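Local coordinates for protein cytochrome P450 (Zobellia galactanivorans, PDB 6G5O) that belongs to the cytochrome P450 family of haem proteins and holds protoporphyrin IX containing iron in a pocket of a fold richer in helix than in strand, at residues P78-I86 / S198-E209; L115-F126 / F375-P384. All blocks are in the same frame, centred on the assembly; numbering follows the deposited sequence.

Contact 1: P78-I86 / S198-E209; sequences PVHGVYRAI and SEFEGRKLTKEE. With HEM (protoporphyrin IX containing Fe), chain C.
Tyr83 and Phe200 mark the closest backbone approach of segment 78-86, on helix 79-92, and segment 198-209, a hairpin that runs into helix 207-220, with CA atoms 6.9 Å apart. Their rings form an offset stack, centroids 4.5 Å apart and planes at 29°. Phe200 CE1 sits over the centre of the Tyr83 ring. Val82 CG1 and Val79 CG1 also reach the Phe200 ring, Val79 at its edge. Ile86 CD1 packs on the backbone, 3.4 Å from Glu199 O. Phe200 to Arg203 form a type I' turn, which closes the two-strand hairpin. Thr206 and Glu209 make a capping box at the start of helix 207-220. Tyr83 OH donates to Glu209 OE2 at 2.6 Å, and OE2 receives it on its anti lone pair, the side away from OE1. The ring and carboxylate planes are 88° apart. Arg203 grips the same carboxylate end-on, with NH1 to OE1 and NH2 to OE2. Thr206 N and OG1 add two bonds to OE1, so five bonds fix the rotation of this carboxylate. On the haem side of helix 79-92, His80 NE2 donates to propionate oxygen O2D of HEM at 2.7 Å, and Arg84 NH1 reaches O2D at 3.0 Å.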
loop_
_atom_site.group_PDB
_atom_site.type_symbol
_atom_site.label_atom_id
_atom_site.label_comp_id
_atom_site.label_asym_id
_atom_site.label_seq_id
_atom_site.Cartn_x
_atom_site.Cartn_y
_atom_site.Cartn_z
ATOM N N PRO A 78 11.503 -6.911 20.610
ATOM C CA PRO A 78 11.096 -5.554 21.082
ATOM C C PRO A 78 11.769 -4.359 20.374
ATOM O O PRO A 78 11.361 -3.227 20.583
ATOM C CB PRO A 78 11.535 -5.563 22.542
ATOM C CG PRO A 78 12.757 -6.457 22.528
ATOM C CD PRO A 78 12.460 -7.547 21.529
ATOM N N VAL A 79 12.818 -4.607 19.597
ATOM C CA VAL A 79 13.552 -3.564 18.933
ATOM C C VAL A 79 12.657 -2.813 17.913
ATOM O O VAL A 79 12.786 -1.606 17.751
ATOM C CB VAL A 79 14.799 -4.144 18.260
ATOM C CG1 VAL A 79 15.507 -3.071 17.445
ATOM C CG2 VAL A 79 15.785 -4.672 19.341
ATOM N N HIS A 80 11.753 -3.538 17.246
ATOM C CA HIS A 80 10.756 -2.952 16.353
ATOM C C HIS A 80 10.034 -1.749 16.955
ATOM O O HIS A 80 9.936 -0.705 16.331
ATOM C CB HIS A 80 9.717 -3.997 15.919
ATOM C CG HIS A 80 8.589 -3.410 15.124
ATOM N ND1 HIS A 80 7.395 -3.058 15.701
ATOM C CD2 HIS A 80 8.488 -3.079 13.816
ATOM C CE1 HIS A 80 6.606 -2.529 14.784
ATOM N NE2 HIS A 80 7.234 -2.553 13.627
ATOM N N GLY A 81 9.567 -1.865 18.189
ATOM C CA GLY A 81 8.778 -0.778 18.792
ATOM C C GLY A 81 9.546 0.487 19.028
ATOM O O GLY A 81 8.969 1.561 18.956
ATOM N N VAL A 82 10.853 0.363 19.331
ATOM C CA VAL A 82 11.736 1.502 19.524
ATOM C C VAL A 82 11.917 2.299 18.201
ATOM O O VAL A 82 11.707 3.511 18.187
ATOM C CB VAL A 82 13.126 1.061 20.050
ATOM C CG1 VAL A 82 14.026 2.276 20.234
ATOM C CG2 VAL A 82 13.035 0.285 21.383
ATOM N N TYR A 83 12.296 1.646 17.093
ATOM C CA TYR A 83 12.386 2.349 15.796
ATOM C C TYR A 83 11.001 2.944 15.405
ATOM O O TYR A 83 10.883 4.025 14.855
ATOM C CB TYR A 83 12.789 1.401 14.689
ATOM C CG TYR A 83 14.256 1.054 14.576
ATOM C CD1 TYR A 83 15.209 2.052 14.429
ATOM C CD2 TYR A 83 14.677 -0.271 14.548
ATOM C CE1 TYR A 83 16.545 1.743 14.270
ATOM C CE2 TYR A 83 16.020 -0.594 14.404
ATOM C CZ TYR A 83 16.951 0.424 14.261
ATOM O OH TYR A 83 18.289 0.162 14.117
ATOM N N ARG A 84 9.968 2.167 15.657
ATOM C CA ARG A 84 8.630 2.566 15.306
ATOM C C ARG A 84 8.221 3.843 16.057
ATOM O O ARG A 84 7.631 4.736 15.451
ATOM C CB ARG A 84 7.628 1.442 15.540
ATOM C CG ARG A 84 6.271 1.890 14.979
ATOM C CD ARG A 84 5.424 0.779 14.419
ATOM N NE ARG A 84 4.105 1.295 14.184
ATOM C CZ ARG A 84 3.249 0.846 13.279
ATOM N NH1 ARG A 84 3.573 -0.130 12.448
ATOM N NH2 ARG A 84 2.060 1.446 13.184
ATOM N N ALA A 85 8.562 3.945 17.351
ATOM C CA ALA A 85 8.248 5.157 18.153
ATOM C C ALA A 85 8.994 6.378 17.657
ATOM O O ALA A 85 8.477 7.495 17.754
ATOM C CB ALA A 85 8.552 4.949 19.645
ATOM N N ILE A 86 10.191 6.181 17.102
ATOM C CA ILE A 86 10.893 7.278 16.448
ATOM C C ILE A 86 10.149 7.841 15.232
ATOM O O ILE A 86 10.040 9.034 15.093
ATOM C CB ILE A 86 12.283 6.861 15.944
ATOM C CG1 ILE A 86 13.241 6.631 17.102
ATOM C CG2 ILE A 86 12.872 7.962 15.059
ATOM C CD1 ILE A 86 14.405 5.730 16.719
ATOM N N SER A 198 17.231 12.155 14.722
ATOM C CA SER A 198 16.444 11.402 15.697
ATOM C C SER A 198 17.309 10.396 16.464
ATOM O O SER A 198 18.378 10.022 16.013
ATOM C CB SER A 198 15.320 10.640 15.007
ATOM O OG SER A 198 14.614 11.489 14.170
ATOM N N GLU A 199 16.800 9.916 17.593
ATOM C CA GLU A 199 17.608 9.111 18.515
ATOM C C GLU A 199 17.033 7.759 18.830
ATOM O O GLU A 199 15.833 7.636 19.085
ATOM C CB GLU A 199 17.796 9.859 19.821
ATOM C CG GLU A 199 18.377 11.235 19.604
ATOM C CD GLU A 199 18.902 11.851 20.875
ATOM O OE1 GLU A 199 18.338 11.530 21.962
ATOM O OE2 GLU A 199 19.875 12.647 20.756
ATOM N N PHE A 200 17.928 6.771 18.807
ATOM C CA PHE A 200 17.655 5.404 19.119
ATOM C C PHE A 200 18.459 5.168 20.379
ATOM O O PHE A 200 19.690 5.037 20.305
ATOM C CB PHE A 200 18.219 4.542 17.984
ATOM C CG PHE A 200 17.990 3.077 18.126
ATOM C CD1 PHE A 200 16.792 2.523 17.727
ATOM C CD2 PHE A 200 18.978 2.241 18.642
ATOM C CE1 PHE A 200 16.564 1.157 17.841
ATOM C CE2 PHE A 200 18.753 0.885 18.765
ATOM C CZ PHE A 200 17.546 0.338 18.352
ATOM N N GLU A 201 17.806 5.097 21.520
ATOM C CA GLU A 201 18.496 4.830 22.792
ATOM C C GLU A 201 19.696 5.764 22.966
ATOM O O GLU A 201 20.848 5.341 23.126
ATOM C CB GLU A 201 18.876 3.342 22.921
ATOM C CG GLU A 201 17.672 2.483 23.321
ATOM C CD GLU A 201 17.852 0.978 23.104
ATOM O OE1 GLU A 201 18.994 0.525 22.796
ATOM O OE2 GLU A 201 16.825 0.255 23.229
ATOM N N GLY A 202 19.399 7.051 22.862
ATOM C CA GLY A 202 20.376 8.097 23.059
ATOM C C GLY A 202 21.459 8.367 22.020
ATOM O O GLY A 202 22.233 9.276 22.221
ATOM N N ARG A 203 21.561 7.587 20.939
ATOM C CA ARG A 203 22.439 7.974 19.823
ATOM C C ARG A 203 21.664 8.277 18.526
ATOM O O ARG A 203 20.580 7.736 18.267
ATOM C CB ARG A 203 23.519 6.928 19.551
ATOM C CG ARG A 203 22.992 5.555 19.230
ATOM C CD ARG A 203 23.730 4.878 18.093
ATOM N NE ARG A 203 23.026 3.645 17.727
ATOM C CZ ARG A 203 22.298 3.450 16.627
ATOM N NH1 ARG A 203 22.186 4.392 15.706
ATOM N NH2 ARG A 203 21.726 2.265 16.416
ATOM N N LYS A 204 22.280 9.108 17.691
ATOM C CA LYS A 204 21.672 9.514 16.450
ATOM C C LYS A 204 21.626 8.312 15.537
ATOM O O LYS A 204 22.472 7.442 15.611
ATOM C CB LYS A 204 22.448 10.637 15.776
ATOM C CG LYS A 204 22.595 11.902 16.599
ATOM C CD LYS A 204 21.301 12.674 16.904
ATOM C CE LYS A 204 21.641 14.165 17.103
ATOM N NZ LYS A 204 20.640 14.883 17.940
ATOM N N LEU A 205 20.616 8.258 14.683
ATOM C CA LEU A 205 20.518 7.194 13.679
ATOM C C LEU A 205 21.685 7.361 12.722
ATOM O O LEU A 205 22.090 8.495 12.462
ATOM C CB LEU A 205 19.182 7.246 12.923
ATOM C CG LEU A 205 17.879 7.007 13.698
ATOM C CD1 LEU A 205 16.640 7.100 12.827
ATOM C CD2 LEU A 205 17.907 5.665 14.395
ATOM N N THR A 206 22.253 6.246 12.261
ATOM C CA THR A 206 23.252 6.266 11.212
ATOM C C THR A 206 22.596 6.438 9.843
ATOM O O THR A 206 21.399 6.243 9.677
ATOM C CB THR A 206 23.989 4.923 11.112
ATOM O OG1 THR A 206 23.036 3.909 10.785
ATOM C CG2 THR A 206 24.715 4.557 12.439
ATOM N N LYS A 207 23.426 6.732 8.851
ATOM C CA LYS A 207 22.978 6.879 7.496
ATOM C C LYS A 207 22.366 5.611 6.945
ATOM O O LYS A 207 21.395 5.700 6.167
ATOM C CB LYS A 207 24.121 7.314 6.610
ATOM C CG LYS A 207 24.655 8.681 6.935
ATOM C CD LYS A 207 25.698 9.048 5.889
ATOM C CE LYS A 207 26.382 10.371 6.221
ATOM N NZ LYS A 207 26.942 10.925 4.951
ATOM N N GLU A 208 22.939 4.455 7.333
ATOM C CA GLU A 208 22.412 3.152 6.965
ATOM C C GLU A 208 21.004 2.913 7.512
ATOM O O GLU A 208 20.162 2.294 6.819
ATOM C CB GLU A 208 23.347 2.019 7.433
ATOM C CG GLU A 208 22.919 0.568 7.122
ATOM C CD GLU A 208 23.035 0.156 5.628
ATOM O OE1 GLU A 208 23.298 1.024 4.751
ATOM O OE2 GLU A 208 22.872 -1.060 5.322
ATOM N N GLU A 209 20.759 3.338 8.747
ATOM C CA GLU A 209 19.418 3.224 9.324
ATOM C C GLU A 209 18.449 4.164 8.605
ATOM O O GLU A 209 17.354 3.777 8.322
ATOM C CB GLU A 209 19.434 3.500 10.819
ATOM C CG GLU A 209 19.977 2.316 11.617
ATOM C CD GLU A 209 20.405 2.720 13.008
ATOM O OE1 GLU A 209 21.162 3.695 13.098
ATOM O OE2 GLU A 209 19.948 2.123 14.012
HETATM C CHA HEM C . 3.359 -1.806 6.129
HETATM C CHB HEM C . -0.316 -1.912 2.996
HETATM C CHC HEM C . 0.576 2.652 1.745
HETATM C CHD HEM C . 4.574 2.558 4.375
HETATM C C1A HEM C . 2.266 -2.214 5.398
HETATM C C2A HEM C . 1.648 -3.495 5.500
HETATM C C3A HEM C . 0.639 -3.498 4.642
HETATM C C4A HEM C . 0.596 -2.256 3.969
HETATM C CMA HEM C . -0.288 -4.653 4.452
HETATM C CAA HEM C . 1.987 -4.655 6.434
HETATM C CBA HEM C . 3.239 -5.363 5.939
HETATM C CGA HEM C . 3.665 -6.456 6.894
HETATM O O1A HEM C . 4.834 -6.832 6.881
HETATM O O2A HEM C . 2.892 -6.986 7.712
HETATM C C1B HEM C . -0.388 -0.676 2.388
HETATM C C2B HEM C . -1.460 -0.326 1.541
HETATM C C3B HEM C . -1.218 0.970 1.150
HETATM C C4B HEM C . 0.049 1.369 1.840
HETATM C CMB HEM C . -2.585 -1.220 1.115
HETATM C CAB HEM C . -1.961 1.918 0.322
HETATM C CBB HEM C . -3.196 1.758 -0.111
HETATM C C1C HEM C . 1.740 3.047 2.349
HETATM C C2C HEM C . 2.400 4.252 2.114
HETATM C C3C HEM C . 3.576 4.210 2.820
HETATM C C4C HEM C . 3.590 2.967 3.503
HETATM C CMC HEM C . 1.922 5.388 1.265
HETATM C CAC HEM C . 4.606 5.252 2.936
HETATM C CBC HEM C . 4.626 6.445 2.351
HETATM C C1D HEM C . 4.510 1.361 5.108
HETATM C C2D HEM C . 5.520 1.020 6.126
HETATM C C3D HEM C . 5.186 -0.176 6.639
HETATM C C4D HEM C . 3.997 -0.590 5.886
HETATM C CMD HEM C . 6.651 1.902 6.528
HETATM C CAD HEM C . 5.927 -0.937 7.724
HETATM C CBD HEM C . 5.349 -0.799 9.142
HETATM C CGD HEM C . 6.224 -1.552 10.163
HETATM O O1D HEM C . 7.103 -2.399 9.775
HETATM O O2D HEM C . 6.114 -1.364 11.423
HETATM N NA HEM C . 1.632 -1.476 4.412
HETATM N NB HEM C . 0.474 0.333 2.527
HETATM N NC HEM C . 2.471 2.257 3.164
HETATM N ND HEM C . 3.634 0.372 5.023
HETATM FE FE HEM C . 2.122 0.339 3.852
HETATM O O HOH W 1 3.159 -0.662 2.124
#

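Contact 2: L115-F126 / F375-P384; sequences LLKGSVEVVTDF and FHNIQIKFNP
Strand 119-121 runs antiparallel to strand 377-384, with axes 4.7 Å apart at closest approach and N-to-C directions at 155°. Val120 and Ile380 are the hydrogen-bonded pair, joined by Val120 N to Ile380 O at 3.1 Å and Ile380 N to Val120 O at 3.0 Å. Ser119 with Lys381 and Glu121 with Gln379 are the non-hydrogen-bonded pairs on either side. Phe382 N to Gly118 O and Val122 N to Ile378 O extend the ladder at its two ends. Strand 119-121 is thus an edge of a three-stranded antiparallel sheet, with 369-384 in the middle and 351-366 beyond. It links helix 97-117 to helix 122-139.

Val120, Ile380 and Phe382 share one face of the sheet. Val122 CG2 lies 3.7 Å from Ile380 CG1 and also meets the edge of the Phe382 ring. Phe126 approaches that ring obliquely, CE2 to CE2 4.1 Å. Helix 333-350 borders both phenylalanines through Leu343 and Leu347. Near the chain end, Leu115 CD2 rests on Phe382 CB at 3.7 Å and also reaches Pro384.

Glu121 is the N-cap of helix 122-139. Its chain leaves with CG anti to the backbone N (chi1 -163°) and then bends at chi2, which brings the carboxylate back over the helix start. OE1 takes Thr124 N at 2.9 Å. OE2 takes Val123 N from above the carboxylate plane, and Ile378 N on its anti side at 3.0 Å. One carboxylate therefore caps the helix and ties it to the neighbouring strand. Three backbone N-H groups, two of them from the first turn of the helix and one from the strand, would be expected to stabilise its negative charge.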
loop_
_atom_site.group_PDB
_atom_site.type_symbol
_atom_site.label_atom_id
_atom_site.label_comp_id
_atom_site.label_asym_id
_atom_site.label_seq_id
_atom_site.Cartn_x
_atom_site.Cartn_y
_atom_site.Cartn_z
ATOM N N LEU A 115 -10.515 17.361 -16.178
ATOM C CA LEU A 115 -11.791 17.769 -16.753
ATOM C C LEU A 115 -11.626 18.542 -18.059
ATOM O O LEU A 115 -12.406 18.333 -18.965
ATOM C CB LEU A 115 -12.627 18.564 -15.752
ATOM C CG LEU A 115 -13.301 17.621 -14.750
ATOM C CD1 LEU A 115 -13.893 18.413 -13.587
ATOM C CD2 LEU A 115 -14.359 16.750 -15.458
ATOM N N LEU A 116 -10.596 19.392 -18.161
ATOM C CA LEU A 116 -10.226 20.036 -19.437
ATOM C C LEU A 116 -9.722 19.087 -20.507
ATOM O O LEU A 116 -10.069 19.265 -21.654
ATOM C CB LEU A 116 -9.153 21.104 -19.242
ATOM C CG LEU A 116 -9.495 22.447 -18.584
ATOM C CD1 LEU A 116 -8.713 23.580 -19.262
ATOM C CD2 LEU A 116 -10.991 22.747 -18.561
ATOM N N LYS A 117 -8.872 18.118 -20.160
ATOM C CA LYS A 117 -8.365 17.147 -21.161
ATOM C C LYS A 117 -9.513 16.279 -21.657
ATOM O O LYS A 117 -9.515 15.867 -22.817
ATOM C CB LYS A 117 -7.199 16.272 -20.642
ATOM N N GLY A 118 -10.495 16.034 -20.786
ATOM C CA GLY A 118 -11.651 15.203 -21.124
ATOM C C GLY A 118 -11.401 13.714 -20.922
ATOM O O GLY A 118 -12.171 13.058 -20.237
ATOM N N SER A 119 -10.335 13.190 -21.535
ATOM C CA SER A 119 -9.954 11.792 -21.417
ATOM C C SER A 119 -8.444 11.642 -21.126
ATOM O O SER A 119 -7.634 12.313 -21.754
ATOM C CB SER A 119 -10.294 11.084 -22.706
ATOM O OG SER A 119 -9.661 9.813 -22.771
ATOM N N VAL A 120 -8.088 10.761 -20.182
ATOM C CA VAL A 120 -6.695 10.560 -19.766
ATOM C C VAL A 120 -6.376 9.118 -19.489
ATOM O O VAL A 120 -7.259 8.307 -19.260
ATOM C CB VAL A 120 -6.333 11.368 -18.496
ATOM C CG1 VAL A 120 -6.273 12.860 -18.794
ATOM C CG2 VAL A 120 -7.323 11.128 -17.363
ATOM N N GLU A 121 -5.101 8.793 -19.541
ATOM C CA GLU A 121 -4.673 7.486 -19.128
ATOM C C GLU A 121 -4.456 7.591 -17.605
ATOM O O GLU A 121 -3.495 8.199 -17.157
ATOM C CB GLU A 121 -3.412 7.025 -19.876
ATOM C CG GLU A 121 -3.182 5.513 -19.776
ATOM C CD GLU A 121 -2.647 5.107 -18.404
ATOM O OE1 GLU A 121 -1.543 5.565 -18.033
ATOM O OE2 GLU A 121 -3.328 4.341 -17.686
ATOM N N VAL A 122 -5.349 6.977 -16.828
ATOM C CA VAL A 122 -5.383 7.167 -15.367
ATOM C C VAL A 122 -4.109 6.730 -14.629
ATOM O O VAL A 122 -3.630 7.444 -13.763
ATOM C CB VAL A 122 -6.608 6.478 -14.746
ATOM C CG1 VAL A 122 -6.564 6.517 -13.218
ATOM C CG2 VAL A 122 -7.877 7.163 -15.234
ATOM N N VAL A 123 -3.555 5.580 -14.970
ATOM C CA VAL A 123 -2.413 5.068 -14.220
ATOM C C VAL A 123 -1.226 6.042 -14.185
ATOM O O VAL A 123 -0.751 6.390 -13.091
ATOM C CB VAL A 123 -1.932 3.716 -14.738
ATOM C CG1 VAL A 123 -0.706 3.243 -13.969
ATOM C CG2 VAL A 123 -3.028 2.714 -14.554
ATOM N N THR A 124 -0.770 6.493 -15.364
ATOM C CA THR A 124 0.393 7.391 -15.483
ATOM C C THR A 124 0.062 8.888 -15.409
ATOM O O THR A 124 0.704 9.630 -14.653
ATOM C CB THR A 124 1.178 7.083 -16.766
ATOM O OG1 THR A 124 1.575 5.716 -16.711
ATOM C CG2 THR A 124 2.434 7.946 -16.899
ATOM N N ASP A 125 -0.941 9.325 -16.167
ATOM C CA ASP A 125 -1.275 10.749 -16.239
ATOM C C ASP A 125 -2.020 11.272 -15.019
ATOM O O ASP A 125 -2.091 12.483 -14.826
ATOM C CB ASP A 125 -2.145 11.072 -17.481
ATOM C CG ASP A 125 -1.473 10.692 -18.827
ATOM O OD1 ASP A 125 -0.270 10.305 -18.873
ATOM O OD2 ASP A 125 -2.199 10.780 -19.848
ATOM N N PHE A 126 -2.614 10.391 -14.221
ATOM C CA PHE A 126 -3.409 10.840 -13.075
ATOM C C PHE A 126 -2.860 10.249 -11.747
ATOM O O PHE A 126 -2.439 10.978 -10.896
ATOM C CB PHE A 126 -4.897 10.501 -13.285
ATOM C CG PHE A 126 -5.797 11.043 -12.219
ATOM C CD1 PHE A 126 -5.818 10.480 -10.956
ATOM C CD2 PHE A 126 -6.615 12.115 -12.472
ATOM C CE1 PHE A 126 -6.628 10.988 -9.966
ATOM C CE2 PHE A 126 -7.435 12.625 -11.494
ATOM C CZ PHE A 126 -7.437 12.051 -10.234
ATOM N N PHE A 375 -4.744 -2.187 -12.985
ATOM C CA PHE A 375 -4.554 -1.965 -14.419
ATOM C C PHE A 375 -3.140 -1.474 -14.744
ATOM O O PHE A 375 -2.579 -0.666 -14.004
ATOM C CB PHE A 375 -5.524 -0.914 -14.885
ATOM C CG PHE A 375 -6.945 -1.267 -14.617
ATOM C CD1 PHE A 375 -7.684 -1.981 -15.548
ATOM C CD2 PHE A 375 -7.541 -0.911 -13.423
ATOM C CE1 PHE A 375 -9.008 -2.301 -15.301
ATOM C CE2 PHE A 375 -8.872 -1.195 -13.180
ATOM C CZ PHE A 375 -9.608 -1.907 -14.112
ATOM N N HIS A 376 -2.574 -1.966 -15.856
ATOM C CA HIS A 376 -1.329 -1.422 -16.401
ATOM C C HIS A 376 -1.658 -0.084 -17.036
ATOM O O HIS A 376 -0.875 0.863 -16.971
ATOM C CB HIS A 376 -0.702 -2.392 -17.396
ATOM C CG HIS A 376 0.009 -3.552 -16.755
ATOM N ND1 HIS A 376 0.981 -3.395 -15.788
ATOM C CD2 HIS A 376 -0.093 -4.888 -16.960
ATOM C CE1 HIS A 376 1.434 -4.580 -15.410
ATOM N NE2 HIS A 376 0.797 -5.505 -16.104
ATOM N N ASN A 377 -2.828 0.005 -17.642
ATOM C CA ASN A 377 -3.322 1.263 -18.178
ATOM C C ASN A 377 -4.839 1.220 -18.269
ATOM O O ASN A 377 -5.416 0.158 -18.321
ATOM C CB ASN A 377 -2.676 1.572 -19.563
ATOM C CG ASN A 377 -2.847 0.432 -20.560
ATOM O OD1 ASN A 377 -2.073 -0.559 -20.566
ATOM N ND2 ASN A 377 -3.899 0.548 -21.384
ATOM N N ILE A 378 -5.488 2.377 -18.243
ATOM C CA ILE A 378 -6.932 2.433 -18.378
ATOM C C ILE A 378 -7.251 3.836 -18.748
ATOM O O ILE A 378 -6.866 4.756 -18.028
ATOM C CB ILE A 378 -7.714 1.997 -17.093
ATOM C CG1 ILE A 378 -9.226 2.247 -17.246
ATOM C CG2 ILE A 378 -7.215 2.686 -15.826
ATOM C CD1 ILE A 378 -10.102 1.278 -16.474
ATOM N N GLN A 379 -7.956 4.000 -19.876
ATOM C CA GLN A 379 -8.288 5.326 -20.395
ATOM C C GLN A 379 -9.657 5.644 -19.899
ATOM O O GLN A 379 -10.564 4.845 -20.083
ATOM C CB GLN A 379 -8.319 5.348 -21.943
ATOM C CG GLN A 379 -6.967 5.557 -22.623
ATOM C CD GLN A 379 -6.488 6.999 -22.599
ATOM O OE1 GLN A 379 -7.284 7.950 -22.508
ATOM N NE2 GLN A 379 -5.182 7.165 -22.711
ATOM N N ILE A 380 -9.834 6.820 -19.308
ATOM C CA ILE A 380 -11.122 7.166 -18.761
ATOM C C ILE A 380 -11.453 8.595 -19.088
ATOM O O ILE A 380 -10.598 9.475 -19.001
ATOM C CB ILE A 380 -11.196 6.931 -17.217
ATOM C CG1 ILE A 380 -10.794 5.487 -16.881
ATOM C CG2 ILE A 380 -12.603 7.187 -16.701
ATOM C CD1 ILE A 380 -11.031 5.065 -15.449
ATOM N N LYS A 381 -12.720 8.805 -19.424
ATOM C CA LYS A 381 -13.245 10.103 -19.764
ATOM C C LYS A 381 -13.915 10.645 -18.516
ATOM O O LYS A 381 -14.694 9.941 -17.901
ATOM C CB LYS A 381 -14.298 9.928 -20.867
ATOM C CG LYS A 381 -15.002 11.209 -21.282
ATOM C CD LYS A 381 -14.519 11.732 -22.622
ATOM C CE LYS A 381 -15.642 12.428 -23.411
ATOM N NZ LYS A 381 -16.029 13.757 -22.856
ATOM N N PHE A 382 -13.649 11.900 -18.155
ATOM C CA PHE A 382 -14.266 12.520 -17.002
ATOM C C PHE A 382 -15.220 13.565 -17.548
ATOM O O PHE A 382 -14.748 14.487 -18.207
ATOM C CB PHE A 382 -13.216 13.253 -16.153
ATOM C CG PHE A 382 -12.292 12.355 -15.352
ATOM C CD1 PHE A 382 -11.711 11.228 -15.897
ATOM C CD2 PHE A 382 -11.975 12.683 -14.040
ATOM C CE1 PHE A 382 -10.855 10.432 -15.144
ATOM C CE2 PHE A 382 -11.094 11.901 -13.288
ATOM C CZ PHE A 382 -10.544 10.769 -13.845
ATOM N N ASN A 383 -16.534 13.452 -17.299
ATOM C CA ASN A 383 -17.503 14.471 -17.774
ATOM C C ASN A 383 -17.853 15.417 -16.614
ATOM O O ASN A 383 -18.103 14.964 -15.497
ATOM C CB ASN A 383 -18.788 13.815 -18.312
ATOM C CG ASN A 383 -18.524 12.574 -19.179
ATOM O OD1 ASN A 383 -17.822 12.633 -20.185
ATOM N ND2 ASN A 383 -19.091 11.427 -18.776
ATOM N N PRO A 384 -17.919 16.726 -16.871
ATOM C CA PRO A 384 -18.045 17.723 -15.810
ATOM C C PRO A 384 -19.454 17.906 -15.224
ATOM O O PRO A 384 -20.431 17.743 -15.928
ATOM C CB PRO A 384 -17.671 19.011 -16.544
ATOM C CG PRO A 384 -18.237 18.812 -17.909
ATOM C CD PRO A 384 -18.004 17.343 -18.208
#

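In the fold
Contacts 1 and 2 lie on opposite sides of the chain's centre. Their centres are 42 Å apart, and their nearest atoms about 26 Å, so they do not touch. They share no helix or sheet, but helix 79-92 of contact 1 is followed directly by helix 97-117, which leads into contact 2. The segments alternate along the chain: 78-86, 115-126, 198-209, 375-384. Contact 1 joins a haem-binding helix to a surface hairpin. Contact 2 brings strand 369-384, near the C-terminus, against the link between two earlier helices. The chain therefore crosses the P450 fold repeatedly, and each contact ties an early part to a later one.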